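Local coordinates for protein coatomer subunit delta (Saccharomyces cerevisiae, PDB 5FJZ) that is a subunit of the COPI vesicle coat, its mu-homology domain binding Dsl1, and the coat probably serves retrograde transport from Golgi to ER, at residues Q225-K231 / Y256-L262; S54-D60 / M239-V245. All blocks are in the same frame, centred on the assembly; numbering follows the deposited sequence.

Interaction 1 (Q225-K231 / Y256-L262); sequences QESTRDK and YDVITSL
Arg-229 reaches along the sheet to Asp-257, and in the conformer of Asp-257 described here, one of two modelled, the two side chains cross at about a right angle. In that conformer Arg-229 NE forms a salt bridge with Asp-257 OD2 at 2.8 Å, in the guanidinium plane but on the anti side of the carboxylate and 27° out of its plane; a weak second bond comes from NH2. With CG anti to the backbone N (chi1 -177°) and the chain extended to NE, the arginine also lays its methylenes against Ile-259, CG to CG1 at 3.9 Å. A long, flexible residue suits this place, since its carbon stem meets a branched apolar neighbour while its head can meet the acid in this conformer.

Beyond the pairing, Lys-231 bends at its last two torsions so that CE lies over one face of the Tyr-256 ring, offset toward the rim. Its NZ stands 3.8 Å from the centroid of the Tyr-256 ring, an off-centre cation-pi contact. A water at the ring's edge joins Tyr-256 OH to Lys-231 O, tying the phenol to the backbone of the same lysine.

Antiparallel backbone bonds underlie these contacts: Glu-226 exchanges a pair with Leu-262 and Thr-228 with Thr-260, and Asp-230 N reaches Val-258 O at 2.8 Å. On the face of Glu-226, the two threonines lie side by side, Thr-228 CG2 meeting Thr-260 OG1 at 3.2 Å.

Further out, Arg-229 NH1 binds Glu-11 O and Glu-226 OE1 binds Thr-150 OG1. Strand 257-269 sits between strand 220-229 and the parallel strand 15-27, while Tyr-256 and Val-258 pack on strand 241-246.

Interaction 2 (S54-D60 / M239-V245); sequences SNLKLAD and MAIQSVV
A classic beta bulge interrupts the antiparallel pairing of strands 54-58 and 241-246, where Gln-242 and Ser-243 both face Lys-57. Lys-57 O takes two donors there: Gln-242 N at 2.9 Å, tilted 19° from the carbonyl plane, and Ser-243 N in a weak bond of 3.4 Å. The N of the same lysine bonds to Ser-243 O at 2.8 Å.

Before the bulge the pairing is regular, Asn-55 and Val-245 exchanging two backbone bonds. After it the register has shifted by one, and Ala-59 N reaches Ala-240 O from 43° out of the carbonyl plane. Small side chains suit this close passage, where the methyls of Ala-59 and Ala-240 meet at 4.0 Å.

Leu-56 and Val-244 form a non-hydrogen-bonded pair with side chains side by side, CD1 of the leucine 4.2 Å from CG2 of the valine. Beyond the bulge Leu-58 CD2 touches Ile-241 CD1 at 3.9 Å and lies near SD of Met-239, whose folded chain brings the sulfur back toward the leucine. These flexible and branched apolar groups are buried against Leu-42 of strand 33-46 and against Ile-17 and Ile-19 of strand 15-27.

The face of Lys-57 is more polar. With CG anti to the carbonyl carbon (chi1 -87°) and the rest extended, its chain runs over Ser-243, CD to OG at 3.6 Å, and ends with NZ 4.2 Å from Val-245 CG2, a loose approach. A long aliphatic stem with a charged end fits this partly exposed site.

Strand 87-88 borders strand 54-58 on the side away from 241-246, completing a small three-stranded antiparallel sheet; its apolar face packs on the large sheet, a layering of beta-sheets characteristic of the beta-sandwich architecture of mu-homology domains.

How the interactions relate
The centres of interaction 1 and interaction 2 lie 14 Å apart on one side of the chain's centre, and Tyr-256 joins them directly. Its CD1 packs 3.5 Å from Val-244 CG2, its CE2 lies 3.8 Å from Ile-241 CG2, and its OH comes within 3.5 Å of Ser-243 CA, close to the bulge. One aromatic ring therefore serves both contacts, meeting a lysine in the first and apolar branches in the second. Along the chain strand 241-246 falls between 220-229 and 257-269, so the path leaves the large sheet, enters the small one and returns. Segment 54-60 belongs to the region 6-164 that interacts with Dsl1; the other three segments lie beyond that region.

Interaction 1 (Q225-K231 / Y256-L262)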
ATOM      1  N   GLN A 225     -18.856 -11.708  -7.552  1.00 19.48           N
ATOM      2  CA  GLN A 225     -18.005 -12.825  -7.185  1.00 24.43           C
ATOM      3  C   GLN A 225     -18.829 -14.067  -7.360  1.00 23.41           C
ATOM      4  O   GLN A 225     -19.914 -14.166  -6.801  1.00 28.35           O
ATOM      5  CB  GLN A 225     -17.510 -12.658  -5.724  1.00 24.25           C
ATOM      6  CG  GLN A 225     -16.494 -13.695  -5.195  1.00 38.18           C
ATOM      7  CD  GLN A 225     -15.937 -13.431  -3.792  1.00 41.11           C
ATOM      8  OE1 GLN A 225     -15.348 -14.322  -3.200  1.00 60.02           O
ATOM      9  NE2 GLN A 225     -16.107 -12.211  -3.263  1.00 44.78           N
ATOM     10  N   GLU A 226     -18.281 -15.073  -8.002  1.00 19.59           N
ATOM     11  CA  GLU A 226     -18.903 -16.409  -7.975  1.00 27.56           C
ATOM     12  C   GLU A 226     -17.897 -17.534  -7.790  1.00 24.95           C
ATOM     13  O   GLU A 226     -16.761 -17.389  -8.187  1.00 20.09           O
ATOM     14  CB  GLU A 226     -19.703 -16.630  -9.294  1.00 38.58           C
ATOM     15  CG  GLU A 226     -18.832 -16.723 -10.555  1.00 49.25           C
ATOM     16  CD  GLU A 226     -19.296 -17.763 -11.573  1.00 72.04           C
ATOM     17  OE1 GLU A 226     -20.528 -17.985 -11.662  1.00 83.41           O
ATOM     18  OE2 GLU A 226     -18.444 -18.327 -12.319  1.00 89.03           O
ATOM     19  N   SER A 227     -18.306 -18.645  -7.165  1.00 24.37           N
ATOM     20  CA  SER A 227     -17.425 -19.810  -7.017  1.00 23.43           C
ATOM     21  C   SER A 227     -18.191 -21.126  -7.121  1.00 23.40           C
ATOM     22  O   SER A 227     -19.404 -21.175  -6.820  1.00 24.39           O
ATOM     23  CB  SER A 227     -16.689 -19.754  -5.707  1.00 22.20           C
ATOM     24  OG  SER A 227     -17.607 -19.666  -4.650  1.00 27.71           O
ATOM     25  N   THR A 228     -17.494 -22.171  -7.524  1.00 25.46           N
ATOM     26  CA  THR A 228     -18.084 -23.523  -7.685  1.00 26.13           C
ATOM     27  C   THR A 228     -17.107 -24.554  -7.072  1.00 26.58           C
ATOM     28  O   THR A 228     -15.945 -24.480  -7.331  1.00 22.30           O
ATOM     29  CB  THR A 228     -18.539 -23.818  -9.139  1.00 31.33           C
ATOM     30  OG1 THR A 228     -18.203 -25.155  -9.500  1.00 41.40           O
ATOM     31  CG2 THR A 228     -17.949 -22.855 -10.200  1.00 32.21           C
ATOM     32  N   ARG A 229     -17.608 -25.470  -6.250  1.00 26.81           N
ATOM     33  CA  ARG A 229     -16.830 -26.614  -5.796  1.00 24.30           C
ATOM     34  C   ARG A 229     -17.235 -27.829  -6.602  1.00 27.41           C
ATOM     35  O   ARG A 229     -18.398 -28.239  -6.523  1.00 22.45           O
ATOM     36  CB  ARG A 229     -17.040 -26.850  -4.298  1.00 27.42           C
ATOM     37  CG  ARG A 229     -16.183 -27.980  -3.767  1.00 29.45           C
ATOM     38  CD  ARG A 229     -16.114 -27.858  -2.266  1.00 33.80           C
ATOM     39  NE  ARG A 229     -15.237 -28.886  -1.738  1.00 30.32           N
ATOM     40  CZ  ARG A 229     -14.510 -28.785  -0.641  1.00 30.92           C
ATOM     41  NH1 ARG A 229     -14.579 -27.711   0.122  1.00 29.76           N
ATOM     42  NH2 ARG A 229     -13.733 -29.789  -0.301  1.00 31.86           N
ATOM     43  N   ASP A 230     -16.309 -28.383  -7.387  1.00 27.14           N
ATOM     44  CA  ASP A 230     -16.550 -29.535  -8.268  1.00 28.78           C
ATOM     45  C   ASP A 230     -15.185 -29.947  -8.814  1.00 28.60           C
ATOM     46  O   ASP A 230     -14.504 -29.137  -9.427  1.00 29.94           O
ATOM     47  CB  ASP A 230     -17.507 -29.135  -9.402  1.00 26.14           C
ATOM     48  CG  ASP A 230     -17.760 -30.267 -10.480  1.00 29.71           C
ATOM     49  OD1 ASP A 230     -17.107 -31.346 -10.539  1.00 32.89           O
ATOM     50  OD2 ASP A 230     -18.618 -30.016 -11.330  1.00 33.43           O
ATOM     51  N   LYS A 231     -14.804 -31.226  -8.642  1.00 26.34           N
ATOM     52  CA  LYS A 231     -13.569 -31.759  -9.223  1.00 28.70           C
ATOM     53  C   LYS A 231     -13.312 -31.392 -10.658  1.00 20.99           C
ATOM     54  O   LYS A 231     -12.150 -31.269 -11.111  1.00 27.20           O
ATOM     55  CB  LYS A 231     -13.571 -33.302  -9.192  1.00 32.38           C
ATOM     56  CG  LYS A 231     -13.090 -33.903  -7.907  1.00 43.55           C
ATOM     57  CD  LYS A 231     -13.392 -35.407  -7.897  1.00 43.70           C
ATOM     58  CE  LYS A 231     -12.198 -36.281  -7.591  1.00 53.32           C
ATOM     59  NZ  LYS A 231     -11.309 -36.536  -8.755  1.00 51.49           N
ATOM     60  N   TYR A 256      -9.069 -35.809  -4.366  1.00 21.71           N
ATOM     61  CA  TYR A 256      -8.894 -34.337  -4.284  1.00 22.03           C
ATOM     62  C   TYR A 256     -10.218 -33.653  -4.637  1.00 21.54           C
ATOM     63  O   TYR A 256     -11.150 -34.291  -5.114  1.00 22.45           O
ATOM     64  CB  TYR A 256      -7.800 -33.860  -5.184  1.00 21.68           C
ATOM     65  CG  TYR A 256      -8.112 -34.034  -6.658  1.00 25.12           C
ATOM     66  CD1 TYR A 256      -7.870 -35.257  -7.294  1.00 24.93           C
ATOM     67  CD2 TYR A 256      -8.602 -32.977  -7.422  1.00 21.33           C
ATOM     68  CE1 TYR A 256      -8.143 -35.441  -8.638  1.00 25.97           C
ATOM     69  CE2 TYR A 256      -8.896 -33.149  -8.757  1.00 24.09           C
ATOM     70  CZ  TYR A 256      -8.638 -34.366  -9.364  1.00 28.09           C
ATOM     71  OH  TYR A 256      -8.920 -34.527 -10.662  1.00 31.42           O
ATOM     72  N   ASP A 257     -10.304 -32.358  -4.338  1.00 22.47           N
ATOM     73  CA  ASP A 257     -11.423 -31.526  -4.738  0.50 25.73           C
ATOM     74  C   ASP A 257     -10.889 -30.235  -5.326  1.00 21.91           C
ATOM     75  O   ASP A 257      -9.705 -29.873  -5.100  1.00 19.61           O
ATOM     76  CB  ASP A 257     -12.210 -31.195  -3.485  0.50 31.74           C
ATOM     77  CG  ASP A 257     -13.572 -31.849  -3.417  0.50 37.50           C
ATOM     78  OD1 ASP A 257     -13.611 -33.081  -3.498  0.50 46.95           O
ATOM     79  OD2 ASP A 257     -14.609 -31.155  -3.242  0.50 45.02           O
ATOM     80  N   VAL A 258     -11.746 -29.514  -6.040  1.00 21.10           N
ATOM     81  CA  VAL A 258     -11.383 -28.296  -6.746  1.00 20.50           C
ATOM     82  C   VAL A 258     -12.499 -27.282  -6.496  1.00 19.00           C
ATOM     83  O   VAL A 258     -13.693 -27.644  -6.580  1.00 19.42           O
ATOM     84  CB  VAL A 258     -11.272 -28.550  -8.229  1.00 19.91           C
ATOM     85  CG1 VAL A 258     -10.993 -27.267  -9.030  1.00 23.64           C
ATOM     86  CG2 VAL A 258     -10.167 -29.586  -8.540  1.00 24.31           C
ATOM     87  N   ILE A 259     -12.084 -26.060  -6.164  1.00 19.00           N
ATOM     88  CA  ILE A 259     -12.925 -24.895  -6.164  1.00 19.34           C
ATOM     89  C   ILE A 259     -12.468 -23.944  -7.252  1.00 22.24           C
ATOM     90  O   ILE A 259     -11.262 -23.626  -7.314  1.00 23.07           O
ATOM     91  CB  ILE A 259     -12.867 -24.213  -4.819  1.00 22.82           C
ATOM     92  CG1 ILE A 259     -13.482 -25.098  -3.771  1.00 28.90           C
ATOM     93  CG2 ILE A 259     -13.543 -22.807  -4.875  1.00 22.35           C
ATOM     94  CD1 ILE A 259     -13.267 -24.642  -2.363  1.00 30.18           C
ATOM     95  N   THR A 260     -13.376 -23.469  -8.138  1.00 23.08           N
ATOM     96  CA  THR A 260     -13.076 -22.348  -9.033  1.00 21.36           C
ATOM     97  C   THR A 260     -13.807 -21.081  -8.639  1.00 23.33           C
ATOM     98  O   THR A 260     -14.909 -21.155  -8.052  1.00 20.26           O
ATOM     99  CB  THR A 260     -13.418 -22.551 -10.489  1.00 25.68           C
ATOM    100  OG1 THR A 260     -14.821 -22.845 -10.582  1.00 27.90           O
ATOM    101  CG2 THR A 260     -12.627 -23.673 -11.066  1.00 27.95           C
ATOM    102  N   SER A 261     -13.174 -19.941  -8.845  1.00 18.37           N
ATOM    103  CA  SER A 261     -13.794 -18.592  -8.503  1.00 22.17           C
ATOM    104  C   SER A 261     -13.426 -17.517  -9.506  1.00 20.77           C
ATOM    105  O   SER A 261     -12.370 -17.590 -10.186  1.00 19.47           O
ATOM    106  CB  SER A 261     -13.459 -18.075  -7.101  1.00 25.60           C
ATOM    107  OG  SER A 261     -12.065 -18.135  -6.884  1.00 31.66           O
ATOM    108  N   LEU A 262     -14.302 -16.500  -9.605  1.00 18.14           N
ATOM    109  CA  LEU A 262     -14.099 -15.281 -10.412  1.00 17.83           C
ATOM    110  C   LEU A 262     -14.686 -14.117  -9.644  1.00 18.55           C
ATOM    111  O   LEU A 262     -15.789 -14.272  -9.056  1.00 17.25           O
ATOM    112  CB  LEU A 262     -14.801 -15.375 -11.750  1.00 22.13           C
ATOM    113  CG  LEU A 262     -14.658 -14.171 -12.682  1.00 20.43           C
ATOM    114  CD1 LEU A 262     -13.269 -14.031 -13.238  1.00 19.24           C
ATOM    115  CD2 LEU A 262     -15.672 -14.310 -13.821  1.00 23.31           C
TER
HETATM  116  O   HOH W   1     -10.451 -33.050 -12.080  1.00 21.32           O

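Interaction 2 (S54-D60 / M239-V245)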
ATOM      1  N   SER A  54       2.803 -35.386  -4.014  1.00 31.41           N
ATOM      2  CA  SER A  54       1.825 -35.443  -5.076  1.00 30.42           C
ATOM      3  C   SER A  54       2.184 -34.481  -6.170  1.00 28.51           C
ATOM      4  O   SER A  54       3.008 -33.551  -6.004  1.00 27.45           O
ATOM      5  CB  SER A  54       0.443 -35.163  -4.490  1.00 29.85           C
ATOM      6  OG  SER A  54       0.489 -33.969  -3.690  1.00 28.09           O
ATOM      7  N   ASN A  55       1.654 -34.749  -7.360  1.00 27.53           N
ATOM      8  CA  ASN A  55       1.810 -33.887  -8.478  1.00 22.88           C
ATOM      9  C   ASN A  55       0.463 -33.664  -9.134  1.00 22.24           C
ATOM     10  O   ASN A  55      -0.436 -34.506  -9.060  1.00 25.74           O
ATOM     11  CB  ASN A  55       2.716 -34.465  -9.578  1.00 30.28           C
ATOM     12  CG  ASN A  55       4.207 -34.489  -9.226  1.00 35.36           C
ATOM     13  OD1 ASN A  55       4.695 -33.990  -8.178  1.00 34.35           O
ATOM     14  ND2 ASN A  55       4.934 -35.117 -10.097  1.00 34.96           N
ATOM     15  N   LEU A  56       0.269 -32.483  -9.718  1.00 23.26           N
ATOM     16  CA  LEU A  56      -1.062 -32.104 -10.260  1.00 28.12           C
ATOM     17  C   LEU A  56      -0.931 -32.140 -11.748  1.00 27.42           C
ATOM     18  O   LEU A  56       0.035 -31.647 -12.250  1.00 28.77           O
ATOM     19  CB  LEU A  56      -1.389 -30.639  -9.897  1.00 30.68           C
ATOM     20  CG  LEU A  56      -1.947 -30.254  -8.533  1.00 33.60           C
ATOM     21  CD1 LEU A  56      -1.540 -31.111  -7.360  1.00 37.55           C
ATOM     22  CD2 LEU A  56      -1.741 -28.762  -8.266  1.00 35.82           C
ATOM     23  N   LYS A  57      -1.894 -32.758 -12.440  1.00 34.72           N
ATOM     24  CA  LYS A  57      -1.893 -32.739 -13.903  1.00 33.84           C
ATOM     25  C   LYS A  57      -2.973 -31.784 -14.328  1.00 22.92           C
ATOM     26  O   LYS A  57      -4.118 -31.966 -13.976  1.00 23.21           O
ATOM     27  CB  LYS A  57      -2.187 -34.112 -14.524  1.00 36.75           C
ATOM     28  CG  LYS A  57      -0.967 -34.992 -14.704  1.00 50.06           C
ATOM     29  CD  LYS A  57      -1.350 -36.331 -15.354  1.00 57.90           C
ATOM     30  CE  LYS A  57      -0.254 -37.384 -15.191  1.00 62.13           C
ATOM     31  NZ  LYS A  57      -0.838 -38.747 -15.345  1.00 64.37           N
ATOM     32  N   LEU A  58      -2.596 -30.753 -15.074  1.00 26.08           N
ATOM     33  CA  LEU A  58      -3.602 -29.821 -15.554  1.00 25.62           C
ATOM     34  C   LEU A  58      -4.372 -30.452 -16.699  1.00 26.01           C
ATOM     35  O   LEU A  58      -3.824 -31.288 -17.400  1.00 24.97           O
ATOM     36  CB  LEU A  58      -2.930 -28.570 -16.026  1.00 25.14           C
ATOM     37  CG  LEU A  58      -1.994 -27.819 -15.015  1.00 26.25           C
ATOM     38  CD1 LEU A  58      -1.457 -26.553 -15.535  1.00 29.51           C
ATOM     39  CD2 LEU A  58      -2.700 -27.516 -13.721  1.00 31.10           C
ATOM     40  N   ALA A  59      -5.592 -29.974 -16.932  1.00 27.73           N
ATOM     41  CA  ALA A  59      -6.464 -30.486 -18.031  1.00 24.28           C
ATOM     42  C   ALA A  59      -5.796 -30.357 -19.395  1.00 20.35           C
ATOM     43  O   ALA A  59      -5.000 -29.436 -19.700  1.00 18.94           O
ATOM     44  CB  ALA A  59      -7.784 -29.765 -18.099  1.00 26.49           C
ATOM     45  N   ASP A  60      -6.010 -31.394 -20.196  1.00 23.43           N
ATOM     46  CA  ASP A  60      -5.337 -31.496 -21.491  1.00 23.83           C
ATOM     47  C   ASP A  60      -5.758 -30.322 -22.381  1.00 23.37           C
ATOM     48  O   ASP A  60      -5.018 -29.920 -23.309  1.00 31.64           O
ATOM     49  CB  ASP A  60      -5.734 -32.818 -22.119  1.00 26.92           C
ATOM     50  CG  ASP A  60      -4.977 -34.008 -21.546  1.00 32.55           C
ATOM     51  OD1 ASP A  60      -3.736 -33.856 -21.347  1.00 44.11           O
ATOM     52  OD2 ASP A  60      -5.595 -35.099 -21.359  1.00 36.37           O
ATOM     53  N   MET A 239      -9.021 -22.845 -17.040  1.00 21.90           N
ATOM     54  CA  MET A 239      -8.133 -23.622 -16.210  1.00 21.37           C
ATOM     55  C   MET A 239      -8.888 -24.686 -15.411  1.00 20.92           C
ATOM     56  O   MET A 239      -9.964 -24.440 -14.874  1.00 18.62           O
ATOM     57  CB  MET A 239      -7.336 -22.626 -15.275  1.00 22.93           C
ATOM     58  CG  MET A 239      -6.235 -23.218 -14.316  1.00 24.61           C
ATOM     59  SD  MET A 239      -4.893 -24.209 -15.017  1.00 30.03           S
ATOM     60  CE  MET A 239      -4.052 -22.995 -16.032  1.00 22.35           C
ATOM     61  N   ALA A 240      -8.284 -25.868 -15.331  1.00 17.43           N
ATOM     62  CA  ALA A 240      -8.927 -27.020 -14.693  1.00 19.86           C
ATOM     63  C   ALA A 240      -7.858 -28.122 -14.484  1.00 18.00           C
ATOM     64  O   ALA A 240      -6.789 -28.080 -15.029  1.00 21.20           O
ATOM     65  CB  ALA A 240     -10.046 -27.538 -15.591  1.00 21.06           C
ATOM     66  N   ILE A 241      -8.207 -29.098 -13.642  1.00 21.87           N
ATOM     67  CA  ILE A 241      -7.344 -30.161 -13.243  1.00 23.32           C
ATOM     68  C   ILE A 241      -7.863 -31.465 -13.879  1.00 26.06           C
ATOM     69  O   ILE A 241      -9.068 -31.741 -13.871  1.00 23.02           O
ATOM     70  CB  ILE A 241      -7.397 -30.336 -11.727  1.00 24.06           C
ATOM     71  CG1 ILE A 241      -6.962 -29.043 -11.033  1.00 24.27           C
ATOM     72  CG2 ILE A 241      -6.515 -31.517 -11.269  1.00 24.33           C
ATOM     73  CD1 ILE A 241      -5.585 -28.549 -11.386  1.00 26.02           C
ATOM     74  N   GLN A 242      -6.928 -32.243 -14.366  1.00 26.04           N
ATOM     75  CA  GLN A 242      -7.243 -33.578 -14.952  1.00 27.16           C
ATOM     76  C   GLN A 242      -7.134 -34.677 -13.926  1.00 24.35           C
ATOM     77  O   GLN A 242      -7.991 -35.532 -13.794  1.00 20.90           O
ATOM     78  CB  GLN A 242      -6.161 -33.796 -15.956  1.00 29.49           C
ATOM     79  CG  GLN A 242      -6.128 -35.142 -16.556  1.00 35.99           C
ATOM     80  CD  GLN A 242      -6.113 -34.843 -18.029  1.00 34.66           C
ATOM     81  OE1 GLN A 242      -5.086 -34.936 -18.685  1.00 46.30           O
ATOM     82  NE2 GLN A 242      -7.277 -34.316 -18.548  1.00 35.11           N
ATOM     83  N   SER A 243      -6.041 -34.653 -13.172  1.00 20.78           N
ATOM     84  CA  SER A 243      -5.920 -35.597 -12.093  1.00 22.88           C
ATOM     85  C   SER A 243      -4.850 -35.098 -11.131  1.00 21.69           C
ATOM     86  O   SER A 243      -4.057 -34.165 -11.415  1.00 25.25           O
ATOM     87  CB  SER A 243      -5.504 -36.982 -12.586  1.00 26.82           C
ATOM     88  OG  SER A 243      -4.259 -36.861 -13.278  1.00 26.27           O
ATOM     89  N   VAL A 244      -4.825 -35.783 -10.002  1.00 26.08           N
ATOM     90  CA  VAL A 244      -3.738 -35.664  -9.066  1.00 22.43           C
ATOM     91  C   VAL A 244      -3.169 -37.107  -8.833  1.00 26.66           C
ATOM     92  O   VAL A 244      -3.920 -38.058  -8.648  1.00 22.36           O
ATOM     93  CB  VAL A 244      -4.250 -35.075  -7.745  1.00 24.67           C
ATOM     94  CG1 VAL A 244      -3.084 -34.997  -6.740  1.00 24.08           C
ATOM     95  CG2 VAL A 244      -4.821 -33.670  -7.919  1.00 22.78           C
ATOM     96  N   VAL A 245      -1.853 -37.176  -8.682  1.00 23.15           N
ATOM     97  CA  VAL A 245      -1.116 -38.356  -8.846  1.00 30.39           C
ATOM     98  C   VAL A 245       0.054 -38.335  -7.840  1.00 32.27           C
ATOM     99  O   VAL A 245       0.571 -37.288  -7.510  1.00 32.21           O
ATOM    100  CB  VAL A 245      -0.714 -38.248 -10.353  1.00 35.05           C
ATOM    101  CG1 VAL A 245       0.773 -38.224 -10.616  1.00 35.05           C
ATOM    102  CG2 VAL A 245      -1.593 -39.100 -11.236  1.00 36.52           C
TER